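Local coordinates for carbonic anhydrase (Neosartorya fumigata, PDB 6LAC), which probably catalyses the reversible hydration of carbon dioxide to hydrogencarbonate and a proton, using one zinc ion per subunit, at residues Arg56-Met61 with Cys92-Gly97; Arg130-Val135 with Val167-Thr172; Ser145-Ala150 with Glu154-Gln159. The protein carries 1 engineered substitution. One frame throughout, in Å; residues are numbered along the deposited sequence.

Contacts 1 and 2 are buried and close together, whereas contact 3 lies on the surface, on the other side of the chain's centre from both. In contact 1 the end of strand 52-57 and the loop bearing C92 meet through apolar contacts alone, beside the zinc that C92 binds. Contact 2 packs helix 127-148 against strand 162-169, with a valine pair backed by a salt bridge. The two meet where D131 OD1 probably accepts a hydrogen bond from G97 N, and both reach the central sheet. Helix 127-148 also serves contact 3, about 27 Å from contact 2 between centres, where it gives way to helix 150-157. There, backbone bonding and one leucine do most of the work.

Contact 1 (Arg56-Met61 with Cys92-Gly97); sequences RSLGNM and CHIASG. With ZN (zinc ion), chain C.
Beside the zinc site of this beta-class carbonic anhydrase, I94, from the loop that carries the ligand C92, packs against L58 and G59 at the end of strand 52-57. The contact is apolar and made almost wholly by I94. Its CD1 lies 3.8 Å from L58 CD2, the two side chains crossing at about a right angle, and also 3.6 Å from G59 N. At this chi1 (-66°) CG1 is anti to the carbonyl carbon and CG2 anti to the backbone N, and both branches reach the glycine, I94 CG2 settling 3.8 Å from G59 CA. Glycine suits this place twice over: it adopts the left-handed helical conformation (phi 66°), which glycine tolerates easily, and its bare CA admits the isoleucine branch. The turn is fastened from within, S57 OG donating to M61 O across 3.1 Å in the carbonyl plane, on a lone pair.

On the other segment, C92 SG binds the zinc ion at 2.3 Å, with C34, D36 and H89 completing the site. Four protein ligands, an aspartate among them, are consistent with the closed (type II) form known from other beta-class enzymes. C92 SG also accepts a nearly straight hydrogen bond (170°) from A95 N at 3.3 Å, while A95 itself centres an inverse gamma turn. I94 additionally touches C34 and D36 of the site and Y74 of the second subunit, so its hydrocarbon side chain lies between metal site and dimer interface.

Chemically, the N-H of A95 would probably draw off some of the electron density on the zinc-bound sulfur and probably helps orient it. The two segments meet by van der Waals packing with no hydrogen bond between them, and I94 walls the metal site with hydrocarbon.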
loop_
_atom_site.group_PDB
_atom_site.type_symbol
_atom_site.label_atom_id
_atom_site.label_comp_id
_atom_site.label_asym_id
_atom_site.label_seq_id
_atom_site.Cartn_x
_atom_site.Cartn_y
_atom_site.Cartn_z
ATOM N N ARG A 56 -0.984 -1.494 -1.012
ATOM C CA ARG A 56 -0.439 -0.773 -2.184
ATOM C C ARG A 56 1.042 -1.007 -2.250
ATOM O O ARG A 56 1.763 -0.655 -1.308
ATOM C CB ARG A 56 -0.846 0.684 -2.185
ATOM C CG ARG A 56 -0.479 1.357 -3.502
ATOM C CD ARG A 56 -1.239 2.657 -3.639
ATOM N NE ARG A 56 -2.689 2.506 -3.754
ATOM C CZ ARG A 56 -3.383 2.273 -4.859
ATOM N NH1 ARG A 56 -2.800 2.155 -6.026
ATOM N NH2 ARG A 56 -4.695 2.111 -4.749
ATOM N N SER A 57 1.500 -1.606 -3.346
ATOM C CA SER A 57 2.802 -2.269 -3.467
ATOM C C SER A 57 3.429 -1.998 -4.800
ATOM O O SER A 57 2.753 -1.562 -5.736
ATOM C CB SER A 57 2.537 -3.803 -3.384
ATOM O OG SER A 57 1.763 -4.314 -4.474
ATOM N N LEU A 58 4.659 -2.434 -4.963
ATOM C CA LEU A 58 5.328 -2.304 -6.268
ATOM C C LEU A 58 4.564 -3.086 -7.326
ATOM O O LEU A 58 4.423 -4.304 -7.197
ATOM C CB LEU A 58 6.748 -2.840 -6.181
ATOM C CG LEU A 58 7.708 -2.120 -5.239
ATOM C CD1 LEU A 58 9.007 -2.898 -5.127
ATOM C CD2 LEU A 58 7.954 -0.699 -5.733
ATOM N N GLY A 59 4.154 -2.421 -8.377
ATOM C CA GLY A 59 3.549 -3.098 -9.537
ATOM C C GLY A 59 2.216 -3.755 -9.241
ATOM O O GLY A 59 1.785 -4.567 -10.071
ATOM N N ASN A 60 1.545 -3.442 -8.152
ATOM C CA ASN A 60 0.284 -4.129 -7.753
ATOM C C ASN A 60 0.515 -5.623 -7.827
ATOM O O ASN A 60 -0.362 -6.388 -8.320
ATOM C CB ASN A 60 -0.956 -3.670 -8.526
ATOM C CG ASN A 60 -0.827 -3.605 -10.027
ATOM O OD1 ASN A 60 -0.458 -2.557 -10.571
ATOM N ND2 ASN A 60 -1.223 -4.663 -10.738
ATOM N N MET A 61 1.644 -6.091 -7.326
ATOM C CA MET A 61 2.010 -7.508 -7.281
ATOM C C MET A 61 1.893 -8.072 -5.889
ATOM O O MET A 61 1.960 -7.351 -4.901
ATOM C CB MET A 61 3.444 -7.731 -7.784
ATOM C CG MET A 61 3.666 -7.267 -9.207
ATOM S SD MET A 61 5.301 -7.831 -9.687
ATOM C CE MET A 61 5.457 -6.896 -11.197
ATOM N N CYS A 92 1.739 3.175 -15.511
ATOM C CA CYS A 92 2.642 2.552 -14.517
ATOM C C CYS A 92 4.086 2.644 -14.975
ATOM O O CYS A 92 4.397 2.278 -16.091
ATOM C CB CYS A 92 2.207 1.104 -14.368
ATOM S SG CYS A 92 2.992 0.263 -12.961
ATOM N N HIS A 93 5.001 3.077 -14.124
ATOM C CA HIS A 93 6.442 3.107 -14.419
ATOM C C HIS A 93 7.068 1.782 -14.065
ATOM O O HIS A 93 8.130 1.393 -14.599
ATOM C CB HIS A 93 7.140 4.276 -13.708
ATOM C CG HIS A 93 6.628 5.587 -14.153
ATOM N ND1 HIS A 93 7.054 6.227 -15.296
ATOM C CD2 HIS A 93 5.670 6.371 -13.631
ATOM C CE1 HIS A 93 6.383 7.359 -15.442
ATOM N NE2 HIS A 93 5.535 7.469 -14.444
ATOM N N ILE A 94 6.422 0.982 -13.222
ATOM C CA ILE A 94 6.989 -0.310 -12.808
ATOM C C ILE A 94 6.642 -1.346 -13.884
ATOM O O ILE A 94 7.584 -2.045 -14.389
ATOM C CB ILE A 94 6.531 -0.637 -11.371
ATOM C CG1 ILE A 94 7.105 0.359 -10.365
ATOM C CG2 ILE A 94 6.882 -2.058 -11.016
ATOM C CD1 ILE A 94 6.415 0.315 -9.041
ATOM N N ALA A 95 5.372 -1.570 -14.224
ATOM C CA ALA A 95 4.978 -2.529 -15.299
ATOM C C ALA A 95 5.044 -1.809 -16.644
ATOM O O ALA A 95 4.031 -1.395 -17.175
ATOM C CB ALA A 95 3.647 -3.161 -15.016
ATOM N N SER A 96 6.274 -1.571 -17.100
ATOM C CA SER A 96 6.517 -0.748 -18.306
ATOM C C SER A 96 7.875 -1.107 -18.871
ATOM O O SER A 96 8.722 -1.647 -18.159
ATOM C CB SER A 96 6.408 0.741 -18.088
ATOM O OG SER A 96 7.640 1.338 -17.732
ATOM N N GLY A 97 8.039 -0.781 -20.147
ATOM C CA GLY A 97 9.327 -0.874 -20.853
ATOM C C GLY A 97 9.870 -2.278 -20.863
ATOM O O GLY A 97 9.069 -3.265 -20.799
HETATM ZN ZN ZN C . 2.257 1.431 -11.107
#

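Contact 2 (Arg130-Val135 with Val167-Thr172); sequences RDRALV and VYDKAT
V135 and V167 make the apolar part of this contact: V135 CG1 meets V167 CG1 at 3.8 Å, both CB atoms pointing at the opposite segment. Each CG1 stands anti to its own backbone nitrogen, which directs that methyl across the gap. Compact, branched valine fits both the helix face and the strand here, and V167 also touches L178 and Y90. This is helix 127-148 lying against the mixed sheet of the beta-carbonic anhydrase fold, on strand 162-169.

The polar part is a salt bridge. R132 NH2 donates to D169 OD2 at 3.0 Å with an angle of 164°, the acceptor lying at the guanidinium edge, in its plane, whereas the nitrogen reaches OD2 from above the carboxylate plane. The two planes lie 58° apart. A bend at chi3 of the long arginine chain turns the guanidinium to the aspartate, and Y90 adds a cation-pi partner.

A water bridges the same pair, donating to D169 OD1 at 2.7 Å and accepting from R132 NH1 at 3.0 Å.

Backbone bonds also hold the carboxylate: A171 N meets D169 OD1 nearly along its C-O bond at 2.8 Å, an Asx turn, while T172 N comes from well above the carboxylate plane at 3.2 Å, completing an Asx motif.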
loop_
_atom_site.group_PDB
_atom_site.type_symbol
_atom_site.label_atom_id
_atom_site.label_comp_id
_atom_site.label_asym_id
_atom_site.label_seq_id
_atom_site.Cartn_x
_atom_site.Cartn_y
_atom_site.Cartn_z
ATOM N N ARG A 130 2.169 -0.838 -26.074
ATOM C CA ARG A 130 2.842 -1.997 -25.505
ATOM C C ARG A 130 2.815 -1.932 -23.954
ATOM O O ARG A 130 2.601 -2.943 -23.305
ATOM C CB ARG A 130 4.267 -2.083 -26.048
ATOM C CG ARG A 130 4.999 -3.327 -25.598
ATOM C CD ARG A 130 6.396 -3.358 -26.184
ATOM N NE ARG A 130 6.348 -3.404 -27.651
ATOM C CZ ARG A 130 7.424 -3.328 -28.431
ATOM N NH1 ARG A 130 8.614 -3.178 -27.884
ATOM N NH2 ARG A 130 7.298 -3.371 -29.746
ATOM N N ASP A 131 3.131 -0.786 -23.399
ATOM C CA ASP A 131 3.163 -0.595 -21.923
ATOM C C ASP A 131 1.754 -0.822 -21.404
ATOM O O ASP A 131 1.627 -1.506 -20.327
ATOM C CB ASP A 131 3.595 0.805 -21.562
ATOM C CG ASP A 131 5.085 0.989 -21.711
ATOM O OD1 ASP A 131 5.848 0.016 -21.683
ATOM O OD2 ASP A 131 5.470 2.179 -21.711
ATOM N N ARG A 132 0.716 -0.428 -22.096
ATOM C CA ARG A 132 -0.669 -0.651 -21.643
ATOM C C ARG A 132 -0.954 -2.148 -21.622
ATOM O O ARG A 132 -1.584 -2.631 -20.691
ATOM C CB ARG A 132 -1.636 0.073 -22.572
ATOM C CG ARG A 132 -1.601 1.580 -22.410
ATOM C CD ARG A 132 -2.486 2.282 -23.387
ATOM N NE ARG A 132 -3.855 2.290 -22.990
ATOM C CZ ARG A 132 -4.431 3.224 -22.217
ATOM N NH1 ARG A 132 -3.747 4.228 -21.680
ATOM N NH2 ARG A 132 -5.701 3.125 -21.977
ATOM N N ALA A 133 -0.536 -2.876 -22.639
ATOM C CA ALA A 133 -0.691 -4.345 -22.647
ATOM C C ALA A 133 0.058 -4.965 -21.481
ATOM O O ALA A 133 -0.453 -5.890 -20.861
ATOM C CB ALA A 133 -0.236 -4.874 -23.989
ATOM N N LEU A 134 1.268 -4.524 -21.158
ATOM C CA LEU A 134 2.020 -5.102 -20.052
ATOM C C LEU A 134 1.280 -4.846 -18.749
ATOM O O LEU A 134 1.178 -5.758 -17.902
ATOM C CB LEU A 134 3.401 -4.466 -20.027
ATOM C CG LEU A 134 4.416 -5.204 -19.195
ATOM C CD1 LEU A 134 4.667 -6.632 -19.713
ATOM C CD2 LEU A 134 5.720 -4.406 -19.201
ATOM N N VAL A 135 0.686 -3.680 -18.587
ATOM C CA VAL A 135 -0.133 -3.422 -17.360
ATOM C C VAL A 135 -1.244 -4.478 -17.262
ATOM O O VAL A 135 -1.516 -5.012 -16.183
ATOM C CB VAL A 135 -0.675 -1.997 -17.379
ATOM C CG1 VAL A 135 -1.801 -1.799 -16.419
ATOM C CG2 VAL A 135 0.429 -0.989 -17.098
ATOM N N VAL A 167 -8.185 -2.600 -14.476
ATOM C CA VAL A 167 -7.193 -1.537 -14.774
ATOM C C VAL A 167 -7.847 -0.183 -14.707
ATOM O O VAL A 167 -8.963 0.001 -15.219
ATOM C CB VAL A 167 -6.544 -1.749 -16.126
ATOM C CG1 VAL A 167 -5.437 -0.759 -16.342
ATOM C CG2 VAL A 167 -6.086 -3.153 -16.330
ATOM N N TYR A 168 -7.190 0.734 -14.043
ATOM C CA TYR A 168 -7.643 2.112 -13.893
ATOM C C TYR A 168 -6.934 2.982 -14.917
ATOM O O TYR A 168 -5.731 2.916 -15.084
ATOM C CB TYR A 168 -7.324 2.564 -12.491
ATOM C CG TYR A 168 -7.359 4.040 -12.273
ATOM C CD1 TYR A 168 -8.508 4.773 -12.436
ATOM C CD2 TYR A 168 -6.221 4.705 -11.823
ATOM C CE1 TYR A 168 -8.508 6.167 -12.240
ATOM C CE2 TYR A 168 -6.204 6.064 -11.566
ATOM C CZ TYR A 168 -7.357 6.787 -11.807
ATOM O OH TYR A 168 -7.353 8.156 -11.543
ATOM N N ASP A 169 -7.738 3.816 -15.585
ATOM C CA ASP A 169 -7.226 4.789 -16.589
ATOM C C ASP A 169 -7.451 6.217 -16.088
ATOM O O ASP A 169 -8.625 6.661 -16.061
ATOM C CB ASP A 169 -7.983 4.562 -17.899
ATOM C CG ASP A 169 -7.418 5.345 -19.065
ATOM O OD1 ASP A 169 -6.931 6.470 -18.827
ATOM O OD2 ASP A 169 -7.447 4.786 -20.188
ATOM N N LYS A 170 -6.385 6.886 -15.658
ATOM C CA LYS A 170 -6.506 8.233 -15.055
ATOM C C LYS A 170 -6.884 9.249 -16.147
ATOM O O LYS A 170 -7.254 10.337 -15.752
ATOM C CB LYS A 170 -5.254 8.608 -14.275
ATOM C CG LYS A 170 -3.999 8.750 -15.093
ATOM C CD LYS A 170 -2.829 9.191 -14.267
ATOM C CE LYS A 170 -1.500 9.166 -14.992
ATOM N NZ LYS A 170 -1.045 7.804 -15.337
ATOM N N ALA A 171 -6.784 8.899 -17.415
ATOM C CA ALA A 171 -7.116 9.844 -18.518
ATOM C C ALA A 171 -8.640 9.838 -18.771
ATOM O O ALA A 171 -9.241 10.947 -18.842
ATOM C CB ALA A 171 -6.259 9.563 -19.726
ATOM N N THR A 172 -9.279 8.675 -18.879
ATOM C CA THR A 172 -10.755 8.507 -18.996
ATOM C C THR A 172 -11.442 8.554 -17.625
ATOM O O THR A 172 -12.691 8.547 -17.567
ATOM C CB THR A 172 -11.094 7.228 -19.759
ATOM O OG1 THR A 172 -10.622 6.124 -18.973
ATOM C CG2 THR A 172 -10.475 7.150 -21.138
HETATM O O HOH W 1 -4.433 6.501 -19.831
#

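Contact 3 (Ser145-Ala150 with Glu154-Gln159)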
loop_
_atom_site.group_PDB
_atom_site.type_symbol
_atom_site.label_atom_id
_atom_site.label_comp_id
_atom_site.label_asym_id
_atom_site.label_seq_id
_atom_site.Cartn_x
_atom_site.Cartn_y
_atom_site.Cartn_z
ATOM N N SER A 145 -2.115 -16.072 -10.372
ATOM C CA SER A 145 -1.102 -16.489 -9.392
ATOM C C SER A 145 -1.722 -16.470 -8.003
ATOM O O SER A 145 -1.527 -17.444 -7.231
ATOM C CB SER A 145 0.119 -15.609 -9.443
ATOM O OG SER A 145 1.006 -15.977 -8.418
ATOM N N LEU A 146 -2.485 -15.430 -7.659
ATOM C CA LEU A 146 -3.053 -15.320 -6.316
ATOM C C LEU A 146 -4.105 -16.425 -6.119
ATOM O O LEU A 146 -4.190 -16.976 -5.017
ATOM C CB LEU A 146 -3.608 -13.919 -6.083
ATOM C CG LEU A 146 -3.913 -13.632 -4.628
ATOM C CD1 LEU A 146 -2.682 -13.800 -3.750
ATOM C CD2 LEU A 146 -4.505 -12.232 -4.523
ATOM N N ARG A 147 -4.864 -16.792 -7.125
ATOM C CA ARG A 147 -5.853 -17.902 -6.972
ATOM C C ARG A 147 -5.128 -19.228 -6.693
ATOM O O ARG A 147 -5.724 -20.146 -6.073
ATOM C CB ARG A 147 -6.682 -18.046 -8.234
ATOM C CG ARG A 147 -7.632 -16.909 -8.515
ATOM C CD ARG A 147 -8.604 -17.249 -9.639
ATOM N NE ARG A 147 -9.505 -16.182 -9.937
ATOM C CZ ARG A 147 -9.671 -15.594 -11.098
ATOM N NH1 ARG A 147 -9.063 -16.097 -12.171
ATOM N NH2 ARG A 147 -10.490 -14.604 -11.240
ATOM N N GLN A 148 -3.898 -19.392 -7.128
ATOM C CA GLN A 148 -3.190 -20.696 -6.987
ATOM C C GLN A 148 -2.531 -20.765 -5.615
ATOM O O GLN A 148 -2.089 -21.857 -5.143
ATOM C CB GLN A 148 -2.282 -20.840 -8.204
ATOM C CG GLN A 148 -3.132 -20.983 -9.456
ATOM C CD GLN A 148 -2.269 -21.574 -10.535
ATOM O OE1 GLN A 148 -1.571 -20.854 -11.244
ATOM N NE2 GLN A 148 -2.250 -22.899 -10.583
ATOM N N SER A 149 -2.467 -19.665 -4.896
ATOM C CA SER A 149 -1.966 -19.714 -3.513
ATOM C C SER A 149 -2.790 -20.699 -2.676
ATOM O O SER A 149 -4.021 -20.814 -2.890
ATOM C CB SER A 149 -1.941 -18.337 -2.900
ATOM O OG SER A 149 -3.256 -17.883 -2.594
ATOM N N ALA A 150 -2.180 -21.390 -1.724
ATOM C CA ALA A 150 -2.874 -22.424 -0.928
ATOM C C ALA A 150 -4.061 -21.797 -0.202
ATOM O O ALA A 150 -5.154 -22.388 -0.177
ATOM C CB ALA A 150 -1.934 -23.100 0.034
ATOM N N GLU A 154 -8.047 -22.882 -1.183
ATOM C CA GLU A 154 -8.973 -23.456 -0.185
ATOM C C GLU A 154 -10.242 -22.604 -0.150
ATOM O O GLU A 154 -11.359 -23.195 -0.203
ATOM C CB GLU A 154 -8.289 -23.524 1.177
ATOM C CG GLU A 154 -9.137 -24.258 2.188
ATOM C CD GLU A 154 -9.037 -23.857 3.656
ATOM O OE1 GLU A 154 -8.308 -22.894 3.971
ATOM O OE2 GLU A 154 -9.750 -24.494 4.483
ATOM N N ALA A 155 -10.111 -21.297 -0.076
ATOM C CA ALA A 155 -11.305 -20.434 0.036
ATOM C C ALA A 155 -12.135 -20.444 -1.267
ATOM O O ALA A 155 -13.380 -20.488 -1.206
ATOM C CB ALA A 155 -10.871 -19.041 0.418
ATOM N N LEU A 156 -11.467 -20.504 -2.389
ATOM C CA LEU A 156 -12.179 -20.612 -3.688
ATOM C C LEU A 156 -13.000 -21.914 -3.746
ATOM O O LEU A 156 -14.183 -21.893 -4.213
ATOM C CB LEU A 156 -11.191 -20.587 -4.827
ATOM C CG LEU A 156 -10.705 -19.205 -5.232
ATOM C CD1 LEU A 156 -9.321 -19.272 -5.906
ATOM C CD2 LEU A 156 -11.722 -18.532 -6.092
ATOM N N GLN A 157 -12.447 -23.039 -3.285
ATOM C CA GLN A 157 -13.150 -24.350 -3.370
ATOM C C GLN A 157 -14.342 -24.337 -2.405
ATOM O O GLN A 157 -15.260 -25.176 -2.553
ATOM C CB GLN A 157 -12.146 -25.488 -3.132
ATOM C CG GLN A 157 -11.285 -25.793 -4.347
ATOM C CD GLN A 157 -10.272 -26.893 -4.131
ATOM O OE1 GLN A 157 -10.630 -28.045 -3.861
ATOM N NE2 GLN A 157 -9.007 -26.491 -4.182
ATOM N N LYS A 158 -14.335 -23.527 -1.371
ATOM C CA LYS A 158 -15.468 -23.371 -0.436
ATOM C C LYS A 158 -16.453 -22.319 -0.904
ATOM O O LYS A 158 -17.366 -21.995 -0.172
ATOM C CB LYS A 158 -14.923 -23.069 0.958
ATOM C CG LYS A 158 -14.195 -24.263 1.551
ATOM C CD LYS A 158 -13.307 -23.939 2.735
ATOM C CE LYS A 158 -14.044 -23.348 3.895
ATOM N NZ LYS A 158 -13.145 -23.297 5.071
ATOM N N GLN A 159 -16.165 -21.689 -2.050
ATOM C CA GLN A 159 -17.000 -20.578 -2.562
ATOM C C GLN A 159 -17.073 -19.442 -1.559
ATOM O O GLN A 159 -18.060 -18.788 -1.367
ATOM C CB GLN A 159 -18.403 -21.035 -2.990
ATOM C CG GLN A 159 -19.012 -20.147 -4.079
ATOM C CD GLN A 159 -20.276 -20.774 -4.625
ATOM O OE1 GLN A 159 -20.222 -21.899 -5.069
ATOM N NE2 GLN A 159 -21.370 -20.035 -4.611
#
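R147 and L156 form the side-chain part of a small surface contact at the junction of helix 127-148 with helix 150-157, where the chain turns sharply from one helix into the next. L156 CD1 rests 3.7 Å from R147 CB and 3.7 Å from R147 O, reaching the aliphatic root of the arginine and the end of its helix together; the two side chains meet at about a right angle. L156 points its CB toward the first helix, and leucine supplies the branch methyl, CD1, that reaches the arginine methylenes. The extended chain of R147 carries the guanidinium onward, where NH2 bonds to I163 O.

The rest is backbone. E154 N donates to A150 O at 3.1 Å, close to straight at 167°, an ordinary bond of the opening turn of helix 150-157, with E154 CB also packed on that oxygen.

S149 is the N-cap at the corner: its short hydroxyl turns back on the old helix, OG donating to L146 O at 2.8 Å in the carbonyl plane, and also caps A152 N of the new one. With this serine N-cap directly after helix 127-148 and a Schellman motif at Q159, helix 150-157 is capped at both ends, the second member of a helix-turn-helix connection between consecutive helices.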